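Local coordinates for microcompartments protein (Desulfitobacterium hafniense, PDB 3NWG), which probably forms part of the protein shell of a bacterial microcompartment, as a structural protein with two BMC domains in tandem, at residues A[79-84]-A[110-115]; A[90-95]-A[122-127]; A[138-143]-A[148-153]. All coordinates share one frame; numbering follows the deposited sequence.

In the fold
The chain repeats one topology twice, and each half holds an antiparallel four-stranded sheet of the BMC domain. The three contacts gather around the second sheet, with centres about 11 Å apart. Contact 1 sets helix 79-85, which follows the first sheet, against helix 105-117 of the second half. Contact 2 joins the loop before strand 96-102 to strand 122-127. Contact 3 packs helix 144-160 on strand 136-142, the neighbour of strand 122-127 in the sheet. Contacts 1 and 2 cross along the chain, and contact 3 comes after both. Contacts 1 and 3 are buried. Contact 1 ties the linker helix to the second half, while the contact 2 loop, at the surface, also meets other subunits.

Contact 1 of 3, residues A[79-84]-A[110-115]; sequences PQVLTA and VAADTA
A helix of the link between the two halves of the tandem BMC protein, 79-85, packs here on helix 105-117 of the second half: Val81 faces Ala112 and Asp113. The CA atoms of Val81 and Asp113 lie 6.0 Å apart. One methyl carries the contact on the first side. Val81 has CG1 anti to its backbone N (chi1 173°), which turns CG2 outward onto the second helix. There Val81 CG2 rests on the backbone, 3.5 Å from Asp113 CA and 3.9 Å from Ala112 C. The same CG2 is 4.2 Å from the methyl CB of Ala112 and 3.9 Å from Asp113 CB. The contact is apolar, and no hydrogen bond joins the two segments.

Asp113 gives only its backbone and CB to Val81. Its carboxylate works beside the contact. OD1 accepts a hydrogen bond from the backbone N of His78, just before helix 79-85, and OD2 forms a salt bridge with Lys117. The side chain therefore ties the start of the first helix to the second one. Within the first helix, Thr83 OG1 donates to Gln80 O over 3.2 Å. It comes from above the carbonyl plane, 38° out of it. Ala84 N reaches the same oxygen from the same face, so Gln80 O serves two donors.

Val81 and Ala112 both also touch Ile126 of strand 122-127, which lies next to the helix pair. Asp113 borders Leu74 of strand 68-74, and Thr114 and Ala115 turn to helix 144-160.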
ATOM      1  N   PRO A  79      16.854  -9.298  23.298  1.00 63.71           N
ATOM      2  CA  PRO A  79      15.522  -8.718  23.084  1.00 64.75           C
ATOM      3  C   PRO A  79      15.389  -7.901  21.805  1.00 64.80           C
ATOM      4  O   PRO A  79      14.302  -7.846  21.234  1.00 65.01           O
ATOM      5  CB  PRO A  79      15.313  -7.809  24.304  1.00 66.45           C
ATOM      6  CG  PRO A  79      16.558  -7.888  25.108  1.00 66.76           C
ATOM      7  CD  PRO A  79      17.326  -9.086  24.671  1.00 65.28           C
ATOM      8  N   GLN A  80      16.482  -7.284  21.359  1.00 65.52           N
ATOM      9  CA  GLN A  80      16.440  -6.402  20.193  1.00 66.14           C
ATOM     10  C   GLN A  80      16.337  -7.162  18.895  1.00 65.32           C
ATOM     11  O   GLN A  80      15.767  -6.665  17.938  1.00 65.13           O
ATOM     12  CB  GLN A  80      17.661  -5.497  20.147  1.00 66.65           C
ATOM     13  CG  GLN A  80      17.559  -4.284  21.050  1.00 69.57           C
ATOM     14  CD  GLN A  80      18.608  -3.254  20.738  1.00 70.41           C
ATOM     15  OE1 GLN A  80      19.793  -3.433  21.035  1.00 70.17           O
ATOM     16  NE2 GLN A  80      18.178  -2.157  20.129  1.00 72.22           N
ATOM     17  N   VAL A  81      16.903  -8.361  18.857  1.00 58.17           N
ATOM     18  CA  VAL A  81      16.746  -9.229  17.705  1.00 59.21           C
ATOM     19  C   VAL A  81      15.260  -9.491  17.437  1.00 60.67           C
ATOM     20  O   VAL A  81      14.806  -9.427  16.291  1.00 60.98           O
ATOM     21  CB  VAL A  81      17.481 -10.559  17.897  1.00 58.96           C
ATOM     22  CG1 VAL A  81      17.159 -11.508  16.753  1.00 58.01           C
ATOM     23  CG2 VAL A  81      18.993 -10.323  18.030  1.00 58.20           C
ATOM     24  N   LEU A  82      14.502  -9.757  18.495  1.00 62.12           N
ATOM     25  CA  LEU A  82      13.088 -10.075  18.341  1.00 63.56           C
ATOM     26  C   LEU A  82      12.307  -8.866  17.847  1.00 64.70           C
ATOM     27  O   LEU A  82      11.592  -8.956  16.854  1.00 65.05           O
ATOM     28  CB  LEU A  82      12.496 -10.621  19.640  1.00 63.32           C
ATOM     29  CG  LEU A  82      13.234 -11.830  20.214  1.00 63.92           C
ATOM     30  CD1 LEU A  82      12.858 -12.023  21.659  1.00 63.86           C
ATOM     31  CD2 LEU A  82      13.003 -13.105  19.390  1.00 65.04           C
ATOM     32  N   THR A  83      12.462  -7.732  18.517  1.00 65.96           N
ATOM     33  CA  THR A  83      11.749  -6.537  18.098  1.00 67.83           C
ATOM     34  C   THR A  83      12.135  -6.131  16.657  1.00 68.88           C
ATOM     35  O   THR A  83      11.275  -5.730  15.877  1.00 69.33           O
ATOM     36  CB  THR A  83      11.913  -5.368  19.110  1.00 67.87           C
ATOM     37  OG1 THR A  83      13.297  -5.175  19.412  1.00 68.66           O
ATOM     38  CG2 THR A  83      11.187  -5.672  20.418  1.00 68.47           C
ATOM     39  N   ALA A  84      13.410  -6.272  16.300  1.00 70.02           N
ATOM     40  CA  ALA A  84      13.874  -5.942  14.953  1.00 71.40           C
ATOM     41  C   ALA A  84      13.186  -6.804  13.905  1.00 72.69           C
ATOM     42  O   ALA A  84      12.682  -6.278  12.908  1.00 72.93           O
ATOM     43  CB  ALA A  84      15.389  -6.076  14.842  1.00 71.03           C
ATOM     44  N   VAL A 110      21.992 -15.582  14.320  1.00 44.69           N
ATOM     45  CA  VAL A 110      23.200 -15.698  15.129  1.00 45.46           C
ATOM     46  C   VAL A 110      24.011 -14.382  15.094  1.00 45.95           C
ATOM     47  O   VAL A 110      24.439 -13.884  16.145  1.00 46.81           O
ATOM     48  CB  VAL A 110      24.089 -16.881  14.676  1.00 45.84           C
ATOM     49  CG1 VAL A 110      25.475 -16.757  15.262  1.00 46.29           C
ATOM     50  CG2 VAL A 110      23.492 -18.188  15.093  1.00 45.82           C
ATOM     51  N   ALA A 111      24.188 -13.820  13.893  1.00 45.37           N
ATOM     52  CA  ALA A 111      24.992 -12.615  13.701  1.00 45.72           C
ATOM     53  C   ALA A 111      24.362 -11.393  14.353  1.00 45.82           C
ATOM     54  O   ALA A 111      25.051 -10.629  15.040  1.00 46.32           O
ATOM     55  CB  ALA A 111      25.219 -12.356  12.236  1.00 45.36           C
ATOM     56  N   ALA A 112      23.063 -11.210  14.131  1.00 45.33           N
ATOM     57  CA  ALA A 112      22.331 -10.123  14.764  1.00 46.09           C
ATOM     58  C   ALA A 112      22.427 -10.235  16.289  1.00 47.45           C
ATOM     59  O   ALA A 112      22.675  -9.249  16.966  1.00 47.77           O
ATOM     60  CB  ALA A 112      20.875 -10.106  14.302  1.00 45.06           C
ATOM     61  N   ASP A 113      22.261 -11.450  16.812  1.00 48.75           N
ATOM     62  CA  ASP A 113      22.238 -11.677  18.251  1.00 50.47           C
ATOM     63  C   ASP A 113      23.615 -11.420  18.844  1.00 52.01           C
ATOM     64  O   ASP A 113      23.739 -10.772  19.883  1.00 52.88           O
ATOM     65  CB  ASP A 113      21.742 -13.096  18.570  1.00 50.55           C
ATOM     66  CG  ASP A 113      21.749 -13.407  20.070  1.00 52.65           C
ATOM     67  OD1 ASP A 113      20.936 -12.818  20.838  1.00 53.30           O
ATOM     68  OD2 ASP A 113      22.578 -14.260  20.477  1.00 54.31           O
ATOM     69  N   THR A 114      24.652 -11.914  18.177  1.00 52.78           N
ATOM     70  CA  THR A 114      26.009 -11.635  18.617  1.00 54.44           C
ATOM     71  C   THR A 114      26.305 -10.126  18.519  1.00 54.59           C
ATOM     72  O   THR A 114      26.881  -9.539  19.430  1.00 55.59           O
ATOM     73  CB  THR A 114      27.049 -12.489  17.846  1.00 54.88           C
ATOM     74  OG1 THR A 114      26.850 -13.877  18.162  1.00 55.17           O
ATOM     75  CG2 THR A 114      28.483 -12.105  18.245  1.00 55.66           C
ATOM     76  N   ALA A 115      25.875  -9.494  17.437  1.00 54.05           N
ATOM     77  CA  ALA A 115      26.074  -8.058  17.298  1.00 54.66           C
ATOM     78  C   ALA A 115      25.439  -7.323  18.470  1.00 55.67           C
ATOM     79  O   ALA A 115      26.109  -6.572  19.154  1.00 56.88           O
ATOM     80  CB  ALA A 115      25.526  -7.542  15.960  1.00 53.57           C
TER

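Contact 2 of 3, residues A[90-95]-A[122-127]; sequences PLTLIK and DLVEIR
Val124, which meets Thr92 across this contact, has its carbonyl O held by a hydrogen bond from the hydroxyl of Thr89, just ahead of the loop 90-95. Between the two segments themselves no hydrogen bond forms.

Thr92 is the residue of the loop that does the touching. Its CB points toward the strand. Its OG1 sits between the backbone N and the carbonyl carbon (chi1 46°), and this brings the oxygen over the forked end of Val124. Thr92 OG1 is 4.0 Å from Val124 CG2. It is nearly as close to the other branch, with Thr92 OG1 to Val124 CG1 at 4.1 Å. The two side chains cross obliquely. The Thr92 methyl takes the other direction: Thr92 CG2 lies 4.5 Å from Asp122 CB, at the exposed start of the strand. The carboxylate of Asp122 looks elsewhere, and its OD1 makes a weak hydrogen bond with Gln80 NE2.

The loop is also near other copies of the protein: Leu91 packs on His176 and Leu93 on His174 of a second subunit, while Pro90 meets Asp30 and Leu91 meets Leu31 of a third.

Strand 122-127 is an outermost strand of the second sheet within this chain. Val124 and Glu125 both face Thr139 of strand 136-142. This is a classic beta bulge in the BMC sheet, and one of its two residues, Val124, also meets the loop.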
ATOM      1  N   PRO A  90      11.809   1.043  17.574  1.00 87.44           N
ATOM      2  CA  PRO A  90      11.349   2.440  17.498  1.00 87.15           C
ATOM      3  C   PRO A  90      12.274   3.261  16.595  1.00 86.69           C
ATOM      4  O   PRO A  90      13.382   2.807  16.274  1.00 86.73           O
ATOM      5  CB  PRO A  90      11.444   2.925  18.954  1.00 87.28           C
ATOM      6  CG  PRO A  90      12.542   2.087  19.556  1.00 87.36           C
ATOM      7  CD  PRO A  90      12.409   0.731  18.891  1.00 87.47           C
ATOM      8  N   LEU A  91      11.823   4.439  16.169  1.00 85.94           N
ATOM      9  CA  LEU A  91      12.674   5.314  15.371  1.00 85.08           C
ATOM     10  C   LEU A  91      13.965   5.581  16.151  1.00 84.18           C
ATOM     11  O   LEU A  91      13.932   6.053  17.297  1.00 84.36           O
ATOM     12  CB  LEU A  91      11.955   6.621  15.001  1.00 85.31           C
ATOM     13  CG  LEU A  91      10.870   6.644  13.912  1.00 85.98           C
ATOM     14  CD1 LEU A  91      11.309   5.906  12.626  1.00 86.64           C
ATOM     15  CD2 LEU A  91       9.504   6.128  14.428  1.00 87.05           C
ATOM     16  N   THR A  92      15.094   5.225  15.543  1.00 82.74           N
ATOM     17  CA  THR A  92      16.394   5.369  16.194  1.00 81.33           C
ATOM     18  C   THR A  92      17.256   6.351  15.406  1.00 79.85           C
ATOM     19  O   THR A  92      17.357   6.251  14.180  1.00 79.71           O
ATOM     20  CB  THR A  92      17.126   3.998  16.355  1.00 81.66           C
ATOM     21  OG1 THR A  92      17.046   3.257  15.132  1.00 81.82           O
ATOM     22  CG2 THR A  92      16.499   3.161  17.482  1.00 82.12           C
ATOM     23  N   LEU A  93      17.840   7.318  16.118  1.00 77.88           N
ATOM     24  CA  LEU A  93      18.767   8.281  15.531  1.00 75.56           C
ATOM     25  C   LEU A  93      19.981   7.490  15.054  1.00 73.77           C
ATOM     26  O   LEU A  93      20.756   6.963  15.865  1.00 73.80           O
ATOM     27  CB  LEU A  93      19.164   9.346  16.573  1.00 75.77           C
ATOM     28  CG  LEU A  93      19.874  10.667  16.209  1.00 76.21           C
ATOM     29  CD1 LEU A  93      19.763  11.657  17.366  1.00 76.89           C
ATOM     30  CD2 LEU A  93      21.350  10.490  15.834  1.00 76.93           C
ATOM     31  N   ILE A  94      20.143   7.382  13.741  1.00 71.22           N
ATOM     32  CA  ILE A  94      21.235   6.578  13.226  1.00 68.96           C
ATOM     33  C   ILE A  94      22.542   7.378  13.182  1.00 67.24           C
ATOM     34  O   ILE A  94      22.595   8.481  12.649  1.00 67.58           O
ATOM     35  CB  ILE A  94      20.877   5.836  11.882  1.00 69.15           C
ATOM     36  CG1 ILE A  94      21.530   6.470  10.669  1.00 68.39           C
ATOM     37  CG2 ILE A  94      19.378   5.595  11.730  1.00 69.10           C
ATOM     38  CD1 ILE A  94      22.745   5.700  10.244  1.00 68.99           C
ATOM     39  N   LYS A  95      23.581   6.835  13.797  1.00 64.85           N
ATOM     40  CA  LYS A  95      24.862   7.516  13.866  1.00 62.48           C
ATOM     41  C   LYS A  95      25.744   6.828  12.857  1.00 60.33           C
ATOM     42  O   LYS A  95      25.553   7.028  11.675  1.00 60.51           O
ATOM     43  CB  LYS A  95      25.444   7.448  15.274  1.00 62.82           C
ATOM     44  CG  LYS A  95      24.463   7.844  16.339  1.00 64.60           C
ATOM     45  CD  LYS A  95      25.162   8.118  17.647  1.00 68.88           C
ATOM     46  CE  LYS A  95      24.142   8.364  18.750  1.00 71.51           C
ATOM     47  NZ  LYS A  95      24.771   8.985  19.951  1.00 73.82           N
ATOM     48  N   ASP A 122      22.190  -0.300  18.730  1.00 65.36           N
ATOM     49  CA  ASP A 122      20.783  -0.642  18.615  1.00 65.52           C
ATOM     50  C   ASP A 122      20.577  -1.207  17.229  1.00 64.10           C
ATOM     51  O   ASP A 122      20.980  -0.584  16.251  1.00 63.95           O
ATOM     52  CB  ASP A 122      19.895   0.585  18.842  1.00 66.90           C
ATOM     53  CG  ASP A 122      19.967   1.103  20.284  1.00 70.40           C
ATOM     54  OD1 ASP A 122      19.435   0.432  21.208  1.00 71.02           O
ATOM     55  OD2 ASP A 122      20.560   2.191  20.499  1.00 72.29           O
ATOM     56  N   LEU A 123      19.985  -2.398  17.132  1.00 63.62           N
ATOM     57  CA  LEU A 123      19.640  -2.965  15.824  1.00 62.53           C
ATOM     58  C   LEU A 123      18.579  -2.071  15.223  1.00 63.41           C
ATOM     59  O   LEU A 123      17.718  -1.564  15.943  1.00 64.39           O
ATOM     60  CB  LEU A 123      19.136  -4.411  15.933  1.00 61.61           C
ATOM     61  CG  LEU A 123      19.977  -5.499  16.620  1.00 61.30           C
ATOM     62  CD1 LEU A 123      19.355  -6.847  16.397  1.00 61.18           C
ATOM     63  CD2 LEU A 123      21.425  -5.533  16.159  1.00 60.55           C
ATOM     64  N   VAL A 124      18.660  -1.840  13.919  1.00 63.77           N
ATOM     65  CA  VAL A 124      17.722  -0.933  13.257  1.00 65.73           C
ATOM     66  C   VAL A 124      16.644  -1.729  12.523  1.00 66.72           C
ATOM     67  O   VAL A 124      15.455  -1.482  12.715  1.00 67.76           O
ATOM     68  CB  VAL A 124      18.426   0.071  12.320  1.00 65.62           C
ATOM     69  CG1 VAL A 124      17.417   1.011  11.695  1.00 66.48           C
ATOM     70  CG2 VAL A 124      19.467   0.860  13.081  1.00 65.54           C
ATOM     71  N   GLU A 125      17.062  -2.682  11.691  1.00 66.94           N
ATOM     72  CA  GLU A 125      16.126  -3.604  11.051  1.00 67.95           C
ATOM     73  C   GLU A 125      16.756  -4.941  10.679  1.00 67.18           C
ATOM     74  O   GLU A 125      17.974  -5.067  10.531  1.00 66.46           O
ATOM     75  CB  GLU A 125      15.428  -2.961   9.839  1.00 69.05           C
ATOM     76  CG  GLU A 125      16.204  -2.944   8.530  1.00 71.23           C
ATOM     77  CD  GLU A 125      15.394  -2.334   7.378  1.00 76.77           C
ATOM     78  OE1 GLU A 125      15.938  -2.192   6.249  1.00 78.46           O
ATOM     79  OE2 GLU A 125      14.208  -1.986   7.601  1.00 78.88           O
ATOM     80  N   ILE A 126      15.896  -5.939  10.554  1.00 67.96           N
ATOM     81  CA  ILE A 126      16.276  -7.252  10.079  1.00 68.16           C
ATOM     82  C   ILE A 126      15.403  -7.585   8.878  1.00 69.97           C
ATOM     83  O   ILE A 126      14.193  -7.383   8.902  1.00 70.49           O
ATOM     84  CB  ILE A 126      16.132  -8.313  11.191  1.00 67.22           C
ATOM     85  CG1 ILE A 126      17.229  -8.101  12.246  1.00 66.39           C
ATOM     86  CG2 ILE A 126      16.173  -9.716  10.607  1.00 65.29           C
ATOM     87  CD1 ILE A 126      17.131  -8.991  13.493  1.00 65.58           C
ATOM     88  N   ARG A 127      16.019  -8.072   7.814  1.00 71.60           N
ATOM     89  CA  ARG A 127      15.239  -8.492   6.675  1.00 74.13           C
ATOM     90  C   ARG A 127      15.515  -9.938   6.356  1.00 74.64           C
ATOM     91  O   ARG A 127      16.564 -10.289   5.828  1.00 73.97           O
ATOM     92  CB  ARG A 127      15.483  -7.591   5.466  1.00 75.42           C
ATOM     93  CG  ARG A 127      15.018  -6.154   5.661  1.00 78.25           C
ATOM     94  CD  ARG A 127      13.616  -5.910   5.146  1.00 82.80           C
ATOM     95  NE  ARG A 127      13.547  -4.570   4.565  1.00 87.61           N
ATOM     96  CZ  ARG A 127      13.674  -4.298   3.262  1.00 90.48           C
ATOM     97  NH1 ARG A 127      13.614  -3.039   2.839  1.00 91.94           N
ATOM     98  NH2 ARG A 127      13.856  -5.281   2.377  1.00 90.92           N
TER

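Contact 3 of 3, residues A[138-143]-A[148-153]; sequences VTLTGD and ESSVAA
Leu140 on strand 136-142 and Val151 on helix 144-160 have CA atoms 8.7 Å apart, the spacing of a helix lying over a sheet rather than of paired strands. Strand and helix are separated by a very short turn, with Asp143 at the N-cap position.

Leu140 reaches across from the strand. With chi1 at 47°, its CG is wedged between the two backbone branches, and from there the branch CD2 extends to the helix. Leu140 CD2 is 4.2 Å from Val151 CG1. The two side chains approach at a slant. The same CD2 of Leu140 lies 4.4 Å from Ser150 OG, so a single methyl spans two successive helix residues. The hydroxyl of Ser150 has a polar partner of its own, a weak hydrogen bond with Thr118 OG1. Val121 touches both Leu140 and Ser150, and Ile100 of strand 96-102 lies against Val151.

The side chain of Asp143 caps a backbone N at the beginning of the helix, and its OD1 also forms a hydrogen bond with Ser146 OG. These bonds are made where the chain turns from strand to helix.

The three touching residues are buried, and no hydrogen bond crosses between the segments. The contact is held by van der Waals packing and burial of apolar surface; only the Leu140-Val151 pair is methyl to methyl. With no directional bond across it, the fit depends on the shapes of the side chains, and the one hydroxyl at the contact finds its partner outside, in Thr118.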
ATOM      1  N   VAL A 138      21.020  -7.536   8.636  1.00 55.15           N
ATOM      2  CA  VAL A 138      20.772  -6.724   9.817  1.00 53.88           C
ATOM      3  C   VAL A 138      21.518  -5.394   9.700  1.00 53.73           C
ATOM      4  O   VAL A 138      22.651  -5.352   9.219  1.00 53.09           O
ATOM      5  CB  VAL A 138      21.120  -7.479  11.143  1.00 53.62           C
ATOM      6  CG1 VAL A 138      22.578  -7.872  11.201  1.00 52.93           C
ATOM      7  CG2 VAL A 138      20.739  -6.656  12.373  1.00 53.50           C
ATOM      8  N   THR A 139      20.847  -4.310  10.094  1.00 53.72           N
ATOM      9  CA  THR A 139      21.488  -3.003  10.220  1.00 53.85           C
ATOM     10  C   THR A 139      21.450  -2.573  11.684  1.00 54.36           C
ATOM     11  O   THR A 139      20.505  -2.906  12.415  1.00 54.68           O
ATOM     12  CB  THR A 139      20.810  -1.910   9.372  1.00 54.65           C
ATOM     13  OG1 THR A 139      19.451  -1.753   9.801  1.00 55.38           O
ATOM     14  CG2 THR A 139      20.853  -2.239   7.877  1.00 53.17           C
ATOM     15  N   LEU A 140      22.485  -1.848  12.102  1.00 54.38           N
ATOM     16  CA  LEU A 140      22.580  -1.324  13.452  1.00 54.98           C
ATOM     17  C   LEU A 140      23.318   0.021  13.496  1.00 55.99           C
ATOM     18  O   LEU A 140      24.042   0.358  12.569  1.00 55.92           O
ATOM     19  CB  LEU A 140      23.204  -2.356  14.401  1.00 54.60           C
ATOM     20  CG  LEU A 140      24.473  -3.216  14.193  1.00 53.85           C
ATOM     21  CD1 LEU A 140      24.633  -3.831  12.815  1.00 52.10           C
ATOM     22  CD2 LEU A 140      25.721  -2.471  14.582  1.00 54.97           C
ATOM     23  N   THR A 141      23.099   0.797  14.556  1.00 57.14           N
ATOM     24  CA  THR A 141      23.849   2.027  14.772  1.00 58.34           C
ATOM     25  C   THR A 141      24.411   2.135  16.168  1.00 59.17           C
ATOM     26  O   THR A 141      24.059   1.369  17.057  1.00 59.13           O
ATOM     27  CB  THR A 141      23.014   3.295  14.538  1.00 59.51           C
ATOM     28  OG1 THR A 141      21.742   3.153  15.181  1.00 61.18           O
ATOM     29  CG2 THR A 141      22.810   3.503  13.091  1.00 59.50           C
ATOM     30  N   GLY A 142      25.279   3.130  16.324  1.00 60.18           N
ATOM     31  CA  GLY A 142      25.968   3.477  17.564  1.00 61.61           C
ATOM     32  C   GLY A 142      27.098   4.416  17.162  1.00 62.06           C
ATOM     33  O   GLY A 142      27.158   4.865  16.012  1.00 61.47           O
ATOM     34  N   ASP A 143      27.996   4.728  18.089  1.00 63.21           N
ATOM     35  CA  ASP A 143      29.198   5.464  17.713  1.00 63.50           C
ATOM     36  C   ASP A 143      30.063   4.532  16.851  1.00 61.70           C
ATOM     37  O   ASP A 143      29.811   3.331  16.778  1.00 60.68           O
ATOM     38  CB  ASP A 143      29.938   5.967  18.955  1.00 65.43           C
ATOM     39  CG  ASP A 143      30.591   4.844  19.740  1.00 67.82           C
ATOM     40  OD1 ASP A 143      30.109   4.565  20.862  1.00 71.14           O
ATOM     41  OD2 ASP A 143      31.570   4.232  19.226  1.00 69.14           O
ATOM     42  N   GLU A 148      31.814  -0.834  14.892  1.00 57.27           N
ATOM     43  CA  GLU A 148      32.922  -1.556  14.284  1.00 57.67           C
ATOM     44  C   GLU A 148      33.190  -2.892  14.954  1.00 57.92           C
ATOM     45  O   GLU A 148      33.509  -3.873  14.279  1.00 58.22           O
ATOM     46  CB  GLU A 148      34.205  -0.731  14.335  1.00 58.88           C
ATOM     47  CG  GLU A 148      34.342   0.347  13.260  1.00 61.64           C
ATOM     48  CD  GLU A 148      34.666  -0.224  11.886  1.00 66.10           C
ATOM     49  OE1 GLU A 148      34.635  -1.479  11.731  1.00 68.18           O
ATOM     50  OE2 GLU A 148      34.949   0.583  10.963  1.00 66.41           O
ATOM     51  N   SER A 149      33.088  -2.933  16.278  1.00 58.07           N
ATOM     52  CA  SER A 149      33.484  -4.129  17.002  1.00 58.60           C
ATOM     53  C   SER A 149      32.294  -5.043  17.188  1.00 57.48           C
ATOM     54  O   SER A 149      32.444  -6.227  17.473  1.00 57.69           O
ATOM     55  CB  SER A 149      34.110  -3.775  18.351  1.00 60.29           C
ATOM     56  OG  SER A 149      33.150  -3.163  19.179  1.00 61.94           O
ATOM     57  N   SER A 150      31.111  -4.468  17.016  1.00 56.26           N
ATOM     58  CA  SER A 150      29.875  -5.212  17.028  1.00 55.25           C
ATOM     59  C   SER A 150      29.647  -5.965  15.716  1.00 54.39           C
ATOM     60  O   SER A 150      29.166  -7.107  15.735  1.00 54.60           O
ATOM     61  CB  SER A 150      28.715  -4.278  17.305  1.00 55.09           C
ATOM     62  OG  SER A 150      27.576  -5.026  17.634  1.00 55.50           O
ATOM     63  N   VAL A 151      29.982  -5.361  14.576  1.00 53.34           N
ATOM     64  CA  VAL A 151      29.875  -6.146  13.362  1.00 52.58           C
ATOM     65  C   VAL A 151      31.015  -7.146  13.188  1.00 53.61           C
ATOM     66  O   VAL A 151      30.807  -8.200  12.599  1.00 53.95           O
ATOM     67  CB  VAL A 151      29.568  -5.346  12.026  1.00 51.92           C
ATOM     68  CG1 VAL A 151      28.865  -4.012  12.283  1.00 50.36           C
ATOM     69  CG2 VAL A 151      30.793  -5.230  11.136  1.00 51.04           C
ATOM     70  N   ALA A 152      32.199  -6.841  13.717  1.00 54.53           N
ATOM     71  CA  ALA A 152      33.327  -7.768  13.605  1.00 55.88           C
ATOM     72  C   ALA A 152      33.017  -9.061  14.363  1.00 56.74           C
ATOM     73  O   ALA A 152      33.317 -10.157  13.881  1.00 56.87           O
ATOM     74  CB  ALA A 152      34.602  -7.132  14.115  1.00 56.66           C
ATOM     75  N   ALA A 153      32.395  -8.904  15.535  1.00 57.25           N
ATOM     76  CA  ALA A 153      31.943 -10.018  16.364  1.00 58.76           C
ATOM     77  C   ALA A 153      30.744 -10.728  15.736  1.00 58.65           C
ATOM     78  O   ALA A 153      30.727 -11.953  15.630  1.00 59.35           O
ATOM     79  CB  ALA A 153      31.597  -9.536  17.767  1.00 58.88           C
TER